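Local coordinates for EscD/YscD/HrpQ family type III secretion system inner membrane ring protein (PDB 6UID) that probably joins the inner-membrane ring of the type III secretion basal body to the cytoplasmic sorting platform through its FHA-like cytosolic domain, at residues 7-12 against 26-31; 32-37 against 44-49; 37-42 against 91-96. One frame throughout, in Å; residues are numbered along the deposited sequence. Where two conformers were deposited one is given.

Overall arrangement
The three contacts run from the middle of a beta sandwich to its surface. Contact 1 is fully buried and purely apolar, joining strand 5-9 of one sheet to strand 24-29 of the other. Contact 3, whose centre lies about 4 Å from that of contact 1, spans the same two sheets one strand further over; it begins with leucines in the core and ends with an aspartate, a proline and waters at the surface. The centre of contact 2 lies about 13 Å from the centre of the chain, where two surface loops flanking strand 37-38 pack together. Contact 2 meets contact 1 through probable backbone hydrogen bonds of Leu28 with His48 and Leu49.

Contact 1 (7-12 against 26-31); sequences IRFYSG and VALGSD
Leu28 reaches across from strand 24-29 to the ring of Phe9 on strand 5-9, and its CD2 methyl carries the whole contact. The methyl comes in at the ring's edge, close to the ring plane, and sits midway between two adjacent ring carbons, 3.7 Å from Phe9 CE1 and equally far from Phe9 CZ. Both side chains leave their backbones with CG beside the backbone N (chi1 -63° for Phe9, -59° for Leu28), which sends the ring and the isobutyl group into the space between the strands at a slant to one another. The second torsion of Leu28, 85°, completes a less usual leucine conformation and turns CD2 toward the ring. This is the tight part. Against Leu28, Ile7 is the looser partner: its side chain stretches out with CG1 anti to the backbone N, yet its CD1 stays 4.2 Å from Leu28 CD2.

The backbones never approach closely, with CA of Phe9 lying 11.2 Å from CA of Leu28, a separation expected between the two layers of a beta sandwich. Large apolar residues suit such positions because their side chains must span that gap and leave no polar group buried there. Past the strand ends the segments part. The turns at Tyr10-Gly12 and Ser30-Asp31 are polar and more open to solvent, apart from buried Tyr10, and their side chains bond elsewhere: Ser11 OG to the backbone N of Arg94, Ser30 OG to the backbone O of Ile44.

Further residues complete the core. Strand 93-98, next to strand 5-9, brings Leu93 and Trp95 against Phe9, while strand 37-38 and the loop after it press Leu37 and Leu39 against Phe9 and Leu28. On the other side of strand 24-29, strand 49-54 supplies Leu51 to Leu28.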
ATOM      1  N   ILE A   7       2.460   6.679  -6.970  1.00 11.64           N
ATOM      2  CA  ILE A   7       2.701   5.589  -6.042  1.00 12.26           C
ATOM      3  C   ILE A   7       4.076   5.002  -6.305  1.00 12.53           C
ATOM      4  O   ILE A   7       4.510   4.918  -7.463  1.00 13.61           O
ATOM      5  CB  ILE A   7       1.592   4.529  -6.168  1.00 14.19           C
ATOM      6  CG1 ILE A   7       1.809   3.377  -5.204  1.00 17.44           C
ATOM      7  CG2 ILE A   7       1.496   3.994  -7.586  1.00 18.62           C
ATOM      8  CD1 ILE A   7       0.500   2.621  -4.914  1.00 23.59           C
ATOM      9  N   ARG A   8       4.775   4.617  -5.240  1.00 12.18           N
ATOM     10  CA  ARG A   8       6.049   3.916  -5.320  1.00 13.19           C
ATOM     11  C   ARG A   8       5.952   2.617  -4.541  1.00 13.59           C
ATOM     12  O   ARG A   8       5.407   2.591  -3.429  1.00 13.29           O
ATOM     13  CB  ARG A   8       7.214   4.756  -4.778  1.00 15.97           C
ATOM     14  CG  ARG A   8       8.542   4.008  -4.867  1.00 21.07           C
ATOM     15  CD  ARG A   8       9.732   4.923  -4.814  1.00 30.53           C
ATOM     16  NE  ARG A   8      10.938   4.135  -4.596  1.00 32.01           N
ATOM     17  CZ  ARG A   8      12.165   4.630  -4.558  1.00 55.03           C
ATOM     18  NH1 ARG A   8      12.370   5.929  -4.739  1.00 76.84           N
ATOM     19  NH2 ARG A   8      13.186   3.816  -4.342  1.00 48.41           N
ATOM     20  N   PHE A   9       6.489   1.544  -5.116  1.00 12.17           N
ATOM     21  CA  PHE A   9       6.518   0.237  -4.479  1.00 12.41           C
ATOM     22  C   PHE A   9       7.884  -0.072  -3.893  1.00 14.74           C
ATOM     23  O   PHE A   9       8.917   0.266  -4.475  1.00 15.10           O
ATOM     24  CB  PHE A   9       6.097  -0.844  -5.476  1.00 13.77           C
ATOM     25  CG  PHE A   9       4.700  -0.673  -5.944  1.00 13.57           C
ATOM     26  CD1 PHE A   9       3.645  -0.831  -5.075  1.00 15.52           C
ATOM     27  CD2 PHE A   9       4.428  -0.306  -7.237  1.00 17.86           C
ATOM     28  CE1 PHE A   9       2.339  -0.642  -5.492  1.00 16.77           C
ATOM     29  CE2 PHE A   9       3.125  -0.120  -7.669  1.00 18.76           C
ATOM     30  CZ  PHE A   9       2.082  -0.303  -6.787  1.00 17.38           C
ATOM     31  N   TYR A  10       7.877  -0.697  -2.710  1.00 13.56           N
ATOM     32  CA  TYR A  10       9.076  -1.030  -1.946  1.00 14.93           C
ATOM     33  C   TYR A  10       9.084  -2.512  -1.571  1.00 21.83           C
ATOM     34  O   TYR A  10       9.501  -2.887  -0.452  1.00 20.42           O
ATOM     35  CB  TYR A  10       9.152  -0.203  -0.667  1.00 15.51           C
ATOM     36  CG  TYR A  10       9.263   1.281  -0.843  1.00 13.76           C
ATOM     37  CD1 TYR A  10       8.147   2.061  -1.033  1.00 16.07           C
ATOM     38  CD2 TYR A  10      10.482   1.920  -0.755  1.00 15.50           C
ATOM     39  CE1 TYR A  10       8.256   3.434  -1.153  1.00 16.15           C
ATOM     40  CE2 TYR A  10      10.603   3.287  -0.879  1.00 15.34           C
ATOM     41  CZ  TYR A  10       9.493   4.041  -1.058  1.00 15.52           C
ATOM     42  OH  TYR A  10       9.606   5.416  -1.186  1.00 19.73           O
ATOM     43  N   SER A  11       8.561  -3.359  -2.441  1.00 15.33           N
ATOM     44  CA  SER A  11       8.504  -4.778  -2.156  1.00 14.35           C
ATOM     45  C   SER A  11       8.406  -5.589  -3.436  1.00 15.39           C
ATOM     46  O   SER A  11       7.918  -5.126  -4.473  1.00 16.22           O
ATOM     47  CB  SER A  11       7.298  -5.096  -1.265  1.00 14.96           C
ATOM     48  OG  SER A  11       6.100  -4.650  -1.840  1.00 15.71           O
ATOM     49  N   GLY A  12       8.854  -6.842  -3.331  1.00 16.09           N
ATOM     50  CA  GLY A  12       8.645  -7.818  -4.377  1.00 17.75           C
ATOM     51  C   GLY A  12       9.393  -7.473  -5.652  1.00 17.74           C
ATOM     52  O   GLY A  12      10.387  -6.742  -5.651  1.00 17.22           O
ATOM     53  N   VAL A  26      -8.527   2.104  -8.214  1.00 12.60           N
ATOM     54  CA  VAL A  26      -7.240   1.473  -8.500  1.00 12.91           C
ATOM     55  C   VAL A  26      -7.168   0.153  -7.746  1.00 13.37           C
ATOM     56  O   VAL A  26      -7.101   0.143  -6.513  1.00 14.37           O
ATOM     57  CB  VAL A  26      -6.059   2.374  -8.111  1.00 14.00           C
ATOM     58  CG1 VAL A  26      -4.727   1.670  -8.435  1.00 16.29           C
ATOM     59  CG2 VAL A  26      -6.141   3.718  -8.825  1.00 16.33           C
ATOM     60  N   ALA A  27      -7.149  -0.955  -8.479  1.00 13.01           N
ATOM     61  CA  ALA A  27      -6.999  -2.279  -7.897  1.00 13.47           C
ATOM     62  C   ALA A  27      -5.566  -2.737  -8.113  1.00 13.44           C
ATOM     63  O   ALA A  27      -5.022  -2.611  -9.213  1.00 13.90           O
ATOM     64  CB  ALA A  27      -7.978  -3.264  -8.539  1.00 15.53           C
ATOM     65  N   LEU A  28      -4.957  -3.254  -7.066  1.00 12.56           N
ATOM     66  CA  LEU A  28      -3.599  -3.776  -7.107  1.00 12.49           C
ATOM     67  C   LEU A  28      -3.667  -5.267  -6.814  1.00 13.32           C
ATOM     68  O   LEU A  28      -4.358  -5.682  -5.875  1.00 14.41           O
ATOM     69  CB  LEU A  28      -2.740  -3.100  -6.048  1.00 14.65           C
ATOM     70  CG  LEU A  28      -2.595  -1.582  -6.107  1.00 14.93           C
ATOM     71  CD1 LEU A  28      -3.744  -0.887  -5.403  1.00 17.13           C
ATOM     72  CD2 LEU A  28      -1.276  -1.163  -5.489  1.00 20.96           C
ATOM     73  N   GLY A  29      -2.955  -6.071  -7.593  1.00 12.60           N
ATOM     74  CA  GLY A  29      -3.029  -7.507  -7.384  1.00 12.85           C
ATOM     75  C   GLY A  29      -2.229  -8.269  -8.414  1.00 13.88           C
ATOM     76  O   GLY A  29      -1.617  -7.690  -9.316  1.00 14.50           O
ATOM     77  N   SER A  30      -2.299  -9.593  -8.316  1.00 14.79           N
ATOM     78  CA  SER A  30      -1.507 -10.450  -9.187  1.00 15.03           C
ATOM     79  C   SER A  30      -2.229 -10.903 -10.445  1.00 16.31           C
ATOM     80  O   SER A  30      -1.582 -11.503 -11.308  1.00 18.37           O
ATOM     81  CB  SER A  30      -1.055 -11.692  -8.415  1.00 18.62           C
ATOM     82  OG  SER A  30      -2.177 -12.395  -7.933  1.00 21.91           O
ATOM     83  N   ASP A  31      -3.537 -10.657 -10.563  1.00 14.81           N
ATOM     84  CA  ASP A  31      -4.311 -11.097 -11.722  1.00 16.48           C
ATOM     85  C   ASP A  31      -4.456  -9.942 -12.702  1.00 16.50           C
ATOM     86  O   ASP A  31      -5.187  -8.977 -12.407  1.00 15.77           O
ATOM     87  CB  ASP A  31      -5.689 -11.567 -11.260  1.00 17.62           C
ATOM     88  CG  ASP A  31      -6.557 -12.071 -12.406  1.00 21.47           C
ATOM     89  OD1 ASP A  31      -6.125 -11.999 -13.582  1.00 21.66           O
ATOM     90  OD2 ASP A  31      -7.683 -12.547 -12.112  1.00 25.44           O
TER

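Contact 2 (32-37 against 44-49); sequences PLQADL and IAAVHL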
ATOM      1  N   PRO A  32      -3.835 -10.011 -13.888  1.00 17.03           N
ATOM      2  CA  PRO A  32      -3.931  -8.889 -14.831  1.00 16.86           C
ATOM      3  C   PRO A  32      -5.332  -8.642 -15.379  1.00 20.28           C
ATOM      4  O   PRO A  32      -5.579  -7.536 -15.876  1.00 25.57           O
ATOM      5  CB  PRO A  32      -2.931  -9.261 -15.936  1.00 19.14           C
ATOM      6  CG  PRO A  32      -2.744 -10.715 -15.821  1.00 25.74           C
ATOM      7  CD  PRO A  32      -2.986 -11.103 -14.396  1.00 21.95           C
ATOM      8  N   LEU A  33      -6.264  -9.598 -15.281  1.00 17.47           N
ATOM      9  CA  LEU A  33      -7.639  -9.312 -15.693  1.00 21.71           C
ATOM     10  C   LEU A  33      -8.340  -8.371 -14.718  1.00 22.16           C
ATOM     11  O   LEU A  33      -9.251  -7.636 -15.122  1.00 27.06           O
ATOM     12  CB  LEU A  33      -8.447 -10.601 -15.813  1.00 20.60           C
ATOM     13  CG  LEU A  33      -8.364 -11.325 -17.162  1.00 38.93           C
ATOM     14  CD1 LEU A  33      -6.940 -11.539 -17.578  1.00 30.16           C
ATOM     15  CD2 LEU A  33      -9.074 -12.661 -17.059  1.00 45.05           C
ATOM     16  N   GLN A  34      -7.924  -8.366 -13.442  1.00 16.53           N
ATOM     17  CA  GLN A  34      -8.625  -7.652 -12.385  1.00 18.92           C
ATOM     18  C   GLN A  34      -7.835  -6.498 -11.802  1.00 17.87           C
ATOM     19  O   GLN A  34      -8.411  -5.700 -11.046  1.00 23.12           O
ATOM     20  CB  GLN A  34      -8.958  -8.620 -11.245  1.00 16.84           C
ATOM     21  CG  GLN A  34      -9.812  -9.801 -11.666  1.00 19.49           C
ATOM     22  CD  GLN A  34     -10.289 -10.589 -10.472  1.00 22.52           C
ATOM     23  OE1 GLN A  34     -11.208 -10.166  -9.761  1.00 25.39           O
ATOM     24  NE2 GLN A  34      -9.636 -11.707 -10.209  1.00 22.79           N
ATOM     25  N   ALA A  35      -6.548  -6.386 -12.096  1.00 15.45           N
ATOM     26  CA  ALA A  35      -5.670  -5.427 -11.442  1.00 16.22           C
ATOM     27  C   ALA A  35      -5.214  -4.336 -12.397  1.00 16.64           C
ATOM     28  O   ALA A  35      -4.736  -4.619 -13.507  1.00 19.62           O
ATOM     29  CB  ALA A  35      -4.448  -6.139 -10.861  1.00 18.94           C
ATOM     30  N   ASP A  36      -5.366  -3.093 -11.950  1.00 15.23           N
ATOM     31  CA  ASP A  36      -4.833  -1.936 -12.660  1.00 15.54           C
ATOM     32  C   ASP A  36      -3.324  -1.837 -12.519  1.00 16.69           C
ATOM     33  O   ASP A  36      -2.629  -1.426 -13.461  1.00 21.02           O
ATOM     34  CB  ASP A  36      -5.508  -0.683 -12.118  1.00 16.37           C
ATOM     35  CG  ASP A  36      -7.017  -0.755 -12.260  1.00 19.67           C
ATOM     36  OD1 ASP A  36      -7.477  -0.853 -13.407  1.00 17.90           O
ATOM     37  OD2 ASP A  36      -7.755  -0.818 -11.260  1.00 17.28           O
ATOM     38  N   LEU A  37      -2.798  -2.184 -11.343  1.00 15.64           N
ATOM     39  CA  LEU A  37      -1.372  -2.238 -11.064  1.00 15.04           C
ATOM     40  C   LEU A  37      -1.069  -3.698 -10.733  1.00 16.51           C
ATOM     41  O   LEU A  37      -1.568  -4.223  -9.735  1.00 15.53           O
ATOM     42  CB  LEU A  37      -1.026  -1.324  -9.891  1.00 16.14           C
ATOM     43  CG  LEU A  37      -1.419   0.148 -10.047  1.00 16.76           C
ATOM     44  CD1 LEU A  37      -1.079   0.982  -8.792  1.00 18.87           C
ATOM     45  CD2 LEU A  37      -0.764   0.733 -11.281  1.00 20.19           C
ATOM     46  N   ILE A  44       0.698 -12.341  -2.886  1.00 17.31           N
ATOM     47  CA  ILE A  44      -0.180 -11.300  -3.421  1.00 18.29           C
ATOM     48  C   ILE A  44      -1.429 -11.939  -4.021  1.00 17.52           C
ATOM     49  O   ILE A  44      -1.343 -12.735  -4.969  1.00 18.04           O
ATOM     50  CB  ILE A  44       0.548 -10.470  -4.484  1.00 16.59           C
ATOM     51  CG1 ILE A  44       1.744  -9.719  -3.899  1.00 18.98           C
ATOM     52  CG2 ILE A  44      -0.437  -9.517  -5.167  1.00 17.13           C
ATOM     53  CD1 ILE A  44       1.367  -8.597  -2.908  1.00 20.61           C
ATOM     54  N   ALA A  45      -2.597 -11.522  -3.544  1.00 14.63           N
ATOM     55  CA  ALA A  45      -3.860 -12.044  -4.027  1.00 15.30           C
ATOM     56  C   ALA A  45      -4.194 -11.501  -5.417  1.00 14.96           C
ATOM     57  O   ALA A  45      -3.664 -10.475  -5.854  1.00 14.81           O
ATOM     58  CB  ALA A  45      -4.980 -11.698  -3.049  1.00 15.96           C
ATOM     59  N   ALA A  46      -5.119 -12.190  -6.091  1.00 16.23           N
ATOM     60  CA  ALA A  46      -5.573 -11.760  -7.416  1.00 15.65           C
ATOM     61  C   ALA A  46      -5.981 -10.289  -7.413  1.00 17.40           C
ATOM     62  O   ALA A  46      -5.551  -9.502  -8.277  1.00 15.22           O
ATOM     63  CB  ALA A  46      -6.734 -12.634  -7.874  1.00 17.47           C
ATOM     64  N   VAL A  47      -6.793  -9.900  -6.423  1.00 15.56           N
ATOM     65  CA  VAL A  47      -7.013  -8.500  -6.057  1.00 13.83           C
ATOM     66  C   VAL A  47      -6.588  -8.367  -4.605  1.00 14.39           C
ATOM     67  O   VAL A  47      -7.249  -8.890  -3.691  1.00 17.69           O
ATOM     68  CB  VAL A  47      -8.460  -8.039  -6.270  1.00 16.67           C
ATOM     69  CG1 VAL A  47      -8.622  -6.581  -5.864  1.00 17.50           C
ATOM     70  CG2 VAL A  47      -8.856  -8.215  -7.732  1.00 17.03           C
ATOM     71  N   HIS A  48      -5.469  -7.693  -4.394  1.00 12.20           N
ATOM     72  CA  HIS A  48      -4.845  -7.601  -3.087  1.00 12.39           C
ATOM     73  C   HIS A  48      -5.276  -6.366  -2.309  1.00 13.03           C
ATOM     74  O   HIS A  48      -5.406  -6.424  -1.078  1.00 14.48           O
ATOM     75  CB  HIS A  48      -3.324  -7.570  -3.291  1.00 14.42           C
ATOM     76  CG  HIS A  48      -2.551  -7.864  -2.049  1.00 14.32           C
ATOM     77  ND1 HIS A  48      -2.372  -9.147  -1.574  1.00 16.84           N
ATOM     78  CD2 HIS A  48      -1.919  -7.043  -1.187  1.00 18.34           C
ATOM     79  CE1 HIS A  48      -1.681  -9.091  -0.449  1.00 17.27           C
ATOM     80  NE2 HIS A  48      -1.383  -7.834  -0.198  1.00 16.69           N
ATOM     81  N   LEU A  49      -5.458  -5.244  -2.998  1.00 12.89           N
ATOM     82  CA  LEU A  49      -5.754  -3.961  -2.385  1.00 13.75           C
ATOM     83  C   LEU A  49      -6.525  -3.127  -3.396  1.00 12.73           C
ATOM     84  O   LEU A  49      -6.221  -3.161  -4.589  1.00 13.80           O
ATOM     85  CB  LEU A  49      -4.439  -3.272  -2.019  1.00 14.75           C
ATOM     86  CG  LEU A  49      -4.507  -1.910  -1.329  1.00 14.87           C
ATOM     87  CD1 LEU A  49      -5.197  -2.045   0.004  1.00 16.74           C
ATOM     88  CD2 LEU A  49      -3.096  -1.348  -1.152  1.00 18.22           C
TER
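Val47 CG2 sits over one face of the Gln34 carboxamide, 3.7 Å from Gln34 OE1. Beside it, Gln34 NE2 meets the CB methyl of Ala46 at 3.8 Å. The other flat group, the His48 imidazole, has Ile44 CD1 over the centre of one face, 3.8 Å above the plane; at its edge His48 ND1 accepts a nearly straight bond from Ala45 N (169°), the donor tilted 20° out of the ring plane. With His48 NE2 bonded to the backbone oxygen of Cys90, both ring nitrogens are used and the ring's rotation is fixed.

The closest touch is between Gln34 CB and Val47 CG2, at 3.5 Å. The two side chains cross at about a right angle, and the glutamine, extended beyond CG, lays its aliphatic part over the valine before its polar end turns to Asp31. A glutamine suits this exposed position because it offers both a greasy stem and a polar tip.

Just beyond Val47, His48 and Leu49 both face Leu28 in a classic beta bulge, with probable backbone hydrogen bonds from His48 N to Leu28 O and from Leu28 N to Leu49 O. There the loop enters strand 49-54, the neighbour of strand 24-29 in the smaller sheet. The methyls of Ala35 and Ala46 take little room where the loops are closest, and Ala35 CB approaches Ala46 O only loosely, at 4.4 Å.

Contact 3 (37-42 against 91-96); sequences LVLLDE and GPLRWT. Unlike the reference sequence in segment 91-96: Thr96 (reference Ala).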
ATOM      1  N   LEU A  37      -2.798  -2.184 -11.343  1.00 15.64           N
ATOM      2  CA  LEU A  37      -1.372  -2.238 -11.064  1.00 15.04           C
ATOM      3  C   LEU A  37      -1.069  -3.698 -10.733  1.00 16.51           C
ATOM      4  O   LEU A  37      -1.568  -4.223  -9.735  1.00 15.53           O
ATOM      5  CB  LEU A  37      -1.026  -1.324  -9.891  1.00 16.14           C
ATOM      6  CG  LEU A  37      -1.419   0.148 -10.047  1.00 16.76           C
ATOM      7  CD1 LEU A  37      -1.079   0.982  -8.792  1.00 18.87           C
ATOM      8  CD2 LEU A  37      -0.764   0.733 -11.281  1.00 20.19           C
ATOM      9  N   VAL A  38      -0.286  -4.361 -11.585  1.00 15.50           N
ATOM     10  CA  VAL A  38       0.033  -5.779 -11.409  1.00 13.80           C
ATOM     11  C   VAL A  38       1.240  -5.928 -10.487  1.00 15.03           C
ATOM     12  O   VAL A  38       2.319  -5.387 -10.757  1.00 16.05           O
ATOM     13  CB  VAL A  38       0.269  -6.466 -12.766  1.00 14.42           C
ATOM     14  CG1 VAL A  38       0.674  -7.900 -12.559  1.00 16.49           C
ATOM     15  CG2 VAL A  38      -0.988  -6.391 -13.603  1.00 18.18           C
ATOM     16  N   LEU A  39       1.052  -6.672  -9.402  1.00 15.70           N
ATOM     17  CA  LEU A  39       2.051  -6.869  -8.370  1.00 15.65           C
ATOM     18  C   LEU A  39       2.506  -8.309  -8.423  1.00 18.23           C
ATOM     19  O   LEU A  39       1.667  -9.219  -8.430  1.00 20.45           O
ATOM     20  CB  LEU A  39       1.449  -6.635  -6.984  1.00 16.64           C
ATOM     21  CG  LEU A  39       0.922  -5.243  -6.695  1.00 19.41           C
ATOM     22  CD1 LEU A  39       0.248  -5.232  -5.316  1.00 21.34           C
ATOM     23  CD2 LEU A  39       2.039  -4.229  -6.761  1.00 21.47           C
ATOM     24  N   LEU A  40       3.823  -8.510  -8.459  1.00 16.17           N
ATOM     25  CA  LEU A  40       4.443  -9.826  -8.575  1.00 16.45           C
ATOM     26  C   LEU A  40       5.248 -10.060  -7.304  1.00 16.18           C
ATOM     27  O   LEU A  40       6.323  -9.478  -7.123  1.00 18.05           O
ATOM     28  CB  LEU A  40       5.321  -9.891  -9.820  1.00 18.89           C
ATOM     29  CG  LEU A  40       4.586  -9.625 -11.137  1.00 21.30           C
ATOM     30  CD1 LEU A  40       5.539  -9.770 -12.300  1.00 27.21           C
ATOM     31  CD2 LEU A  40       3.382 -10.529 -11.274  1.00 29.55           C
ATOM     32  N   ASP A  41       4.710 -10.878  -6.407  1.00 17.83           N
ATOM     33  CA  ASP A  41       5.372 -11.198  -5.148  1.00 16.34           C
ATOM     34  C   ASP A  41       4.646 -12.386  -4.538  1.00 19.53           C
ATOM     35  O   ASP A  41       3.467 -12.631  -4.817  1.00 21.41           O
ATOM     36  CB  ASP A  41       5.348  -9.984  -4.204  1.00 16.31           C
ATOM     37  CG  ASP A  41       6.359 -10.065  -3.052  1.00 17.10           C
ATOM     38  OD1 ASP A  41       7.185 -11.014  -3.008  1.00 20.40           O
ATOM     39  OD2 ASP A  41       6.328  -9.163  -2.182  1.00 21.45           O
ATOM     40  N   GLU A  42       5.354 -13.123  -3.690  1.00 17.90           N
ATOM     41  CA  GLU A  42       4.731 -14.237  -3.006  1.00 19.80           C
ATOM     42  C   GLU A  42       3.659 -13.718  -2.066  1.00 16.83           C
ATOM     43  O   GLU A  42       3.892 -12.771  -1.314  1.00 20.61           O
ATOM     44  CB  GLU A  42       5.790 -14.987  -2.199  1.00 27.47           C
ATOM     45  CG  GLU A  42       5.288 -16.270  -1.552  1.00 53.73           C
ATOM     46  CD  GLU A  42       4.915 -17.329  -2.575  1.00 76.76           C
ATOM     47  OE1 GLU A  42       5.523 -17.344  -3.667  1.00 77.75           O
ATOM     48  OE2 GLU A  42       4.012 -18.143  -2.289  1.00 81.48           O
ATOM     49  N   GLY A  91       0.186  -6.965   4.062  1.00 15.10           N
ATOM     50  CA  GLY A  91       0.943  -8.195   3.948  1.00 17.63           C
ATOM     51  C   GLY A  91       2.277  -7.953   3.263  1.00 12.80           C
ATOM     52  O   GLY A  91       3.037  -7.059   3.654  1.00 14.84           O
ATOM     53  N   PRO A  92       2.578  -8.715   2.209  1.00 13.33           N
ATOM     54  CA  PRO A  92       3.870  -8.533   1.538  1.00 13.05           C
ATOM     55  C   PRO A  92       4.037  -7.177   0.883  1.00 13.47           C
ATOM     56  O   PRO A  92       5.174  -6.756   0.648  1.00 15.42           O
ATOM     57  CB  PRO A  92       3.904  -9.656   0.490  1.00 15.36           C
ATOM     58  CG  PRO A  92       2.506 -10.098   0.344  1.00 25.31           C
ATOM     59  CD  PRO A  92       1.773  -9.790   1.605  1.00 16.69           C
ATOM     60  N   LEU A  93       2.954  -6.480   0.567  1.00 13.63           N
ATOM     61  CA  LEU A  93       3.062  -5.248  -0.196  1.00 13.52           C
ATOM     62  C   LEU A  93       3.470  -4.085   0.703  1.00 13.41           C
ATOM     63  O   LEU A  93       2.871  -3.866   1.772  1.00 14.11           O
ATOM     64  CB  LEU A  93       1.720  -4.922  -0.829  1.00 13.63           C
ATOM     65  CG  LEU A  93       1.622  -3.600  -1.583  1.00 14.76           C
ATOM     66  CD1 LEU A  93       2.503  -3.624  -2.799  1.00 19.25           C
ATOM     67  CD2 LEU A  93       0.180  -3.347  -1.946  1.00 16.11           C
ATOM     68  N   ARG A  94       4.501  -3.349   0.284  1.00 13.70           N
ATOM     69  CA  ARG A  94       4.911  -2.110   0.934  0.50 13.03           C
ATOM     70  C   ARG A  94       4.908  -0.999  -0.113  1.00 14.17           C
ATOM     71  O   ARG A  94       5.469  -1.169  -1.205  1.00 14.16           O
ATOM     72  CB  ARG A  94       6.293  -2.233   1.573  0.50 14.22           C
ATOM     73  CG  ARG A  94       6.415  -3.392   2.552  0.50 15.50           C
ATOM     74  CD  ARG A  94       7.123  -3.012   3.867  0.50 20.26           C
ATOM     75  NE  ARG A  94       8.560  -2.796   3.728  0.50 19.95           N
ATOM     76  CZ  ARG A  94       9.392  -2.584   4.753  0.50 12.81           C
ATOM     77  NH1 ARG A  94      10.683  -2.403   4.509  0.50 20.30           N
ATOM     78  NH2 ARG A  94       8.941  -2.551   6.026  0.50 19.15           N
ATOM     79  N   TRP A  95       4.277   0.122   0.211  1.00 12.00           N
ATOM     80  CA  TRP A  95       4.125   1.185  -0.771  1.00 13.67           C
ATOM     81  C   TRP A  95       3.954   2.520  -0.072  1.00 12.91           C
ATOM     82  O   TRP A  95       3.686   2.590   1.132  1.00 12.79           O
ATOM     83  CB  TRP A  95       2.917   0.916  -1.681  1.00 12.52           C
ATOM     84  CG  TRP A  95       1.568   0.882  -0.997  1.00 11.50           C
ATOM     85  CD1 TRP A  95       1.046  -0.142  -0.261  1.00 12.35           C
ATOM     86  CD2 TRP A  95       0.568   1.896  -1.033  1.00 10.86           C
ATOM     87  NE1 TRP A  95      -0.215   0.181   0.161  1.00 12.84           N
ATOM     88  CE2 TRP A  95      -0.537   1.424  -0.305  1.00 12.39           C
ATOM     89  CE3 TRP A  95       0.495   3.164  -1.617  1.00 11.12           C
ATOM     90  CZ2 TRP A  95      -1.700   2.180  -0.141  1.00 12.69           C
ATOM     91  CZ3 TRP A  95      -0.660   3.910  -1.470  1.00 11.96           C
ATOM     92  CH2 TRP A  95      -1.741   3.431  -0.709  1.00 13.38           C
ATOM     93  N   THR A  96       4.110   3.597  -0.835  1.00 12.38           N
ATOM     94  CA  THR A  96       3.725   4.915  -0.378  1.00 11.88           C
ATOM     95  C   THR A  96       3.238   5.716  -1.573  1.00 12.96           C
ATOM     96  O   THR A  96       3.402   5.307  -2.729  1.00 12.77           O
ATOM     97  CB  THR A  96       4.875   5.634   0.316  1.00 16.80           C
ATOM     98  OG1 THR A  96       4.324   6.723   1.078  1.00 25.28           O
ATOM     99  CG2 THR A  96       5.873   6.123  -0.706  1.00 14.82           C
TER
HETATM  100  O   HOH W   1       4.864  -6.842  -2.810  1.00 18.53           O
HETATM  101  O   HOH W   2       7.078  -8.647   0.188  1.00 25.77           O
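In Leu39 the first torsion (-62°) sets CG beside the backbone N, whereas in Leu93 it (176°) swings CG anti to that atom, and together they point the two branched ends at each other. The side chains cross at about a right angle. Leu39 CD1 nestles between both methyls of its partner, 3.7 Å from Leu93 CD1 and 3.9 Å from Leu93 CD2. Buried leucines fit here because their forked ends interlock without polar groups. The pair bridges the two sheets of the sandwich, where the chain leaving strand 37-38 faces the start of strand 93-98; Phe9 packs against both leucines, and Leu49 against Leu93.

Toward the surface the chemistry turns polar. The Pro92 ring offers CH groups to the other segment, its CG 3.4 Å from Glu42 O and its CB 3.6 Å from Asp41 OD2. An aspartate suits this partly exposed edge because its carboxylate can accept from waters and, at OD1, a weak bond from Glu42 N (128°). One water donates to both Asp41 OD2 and Pro92 O, 2.7 Å from the latter, tying carboxylate to carbonyl. Another, 2.8 Å from Asp41 OD2, reaches Pro92 O weakly and is no certain second bridge.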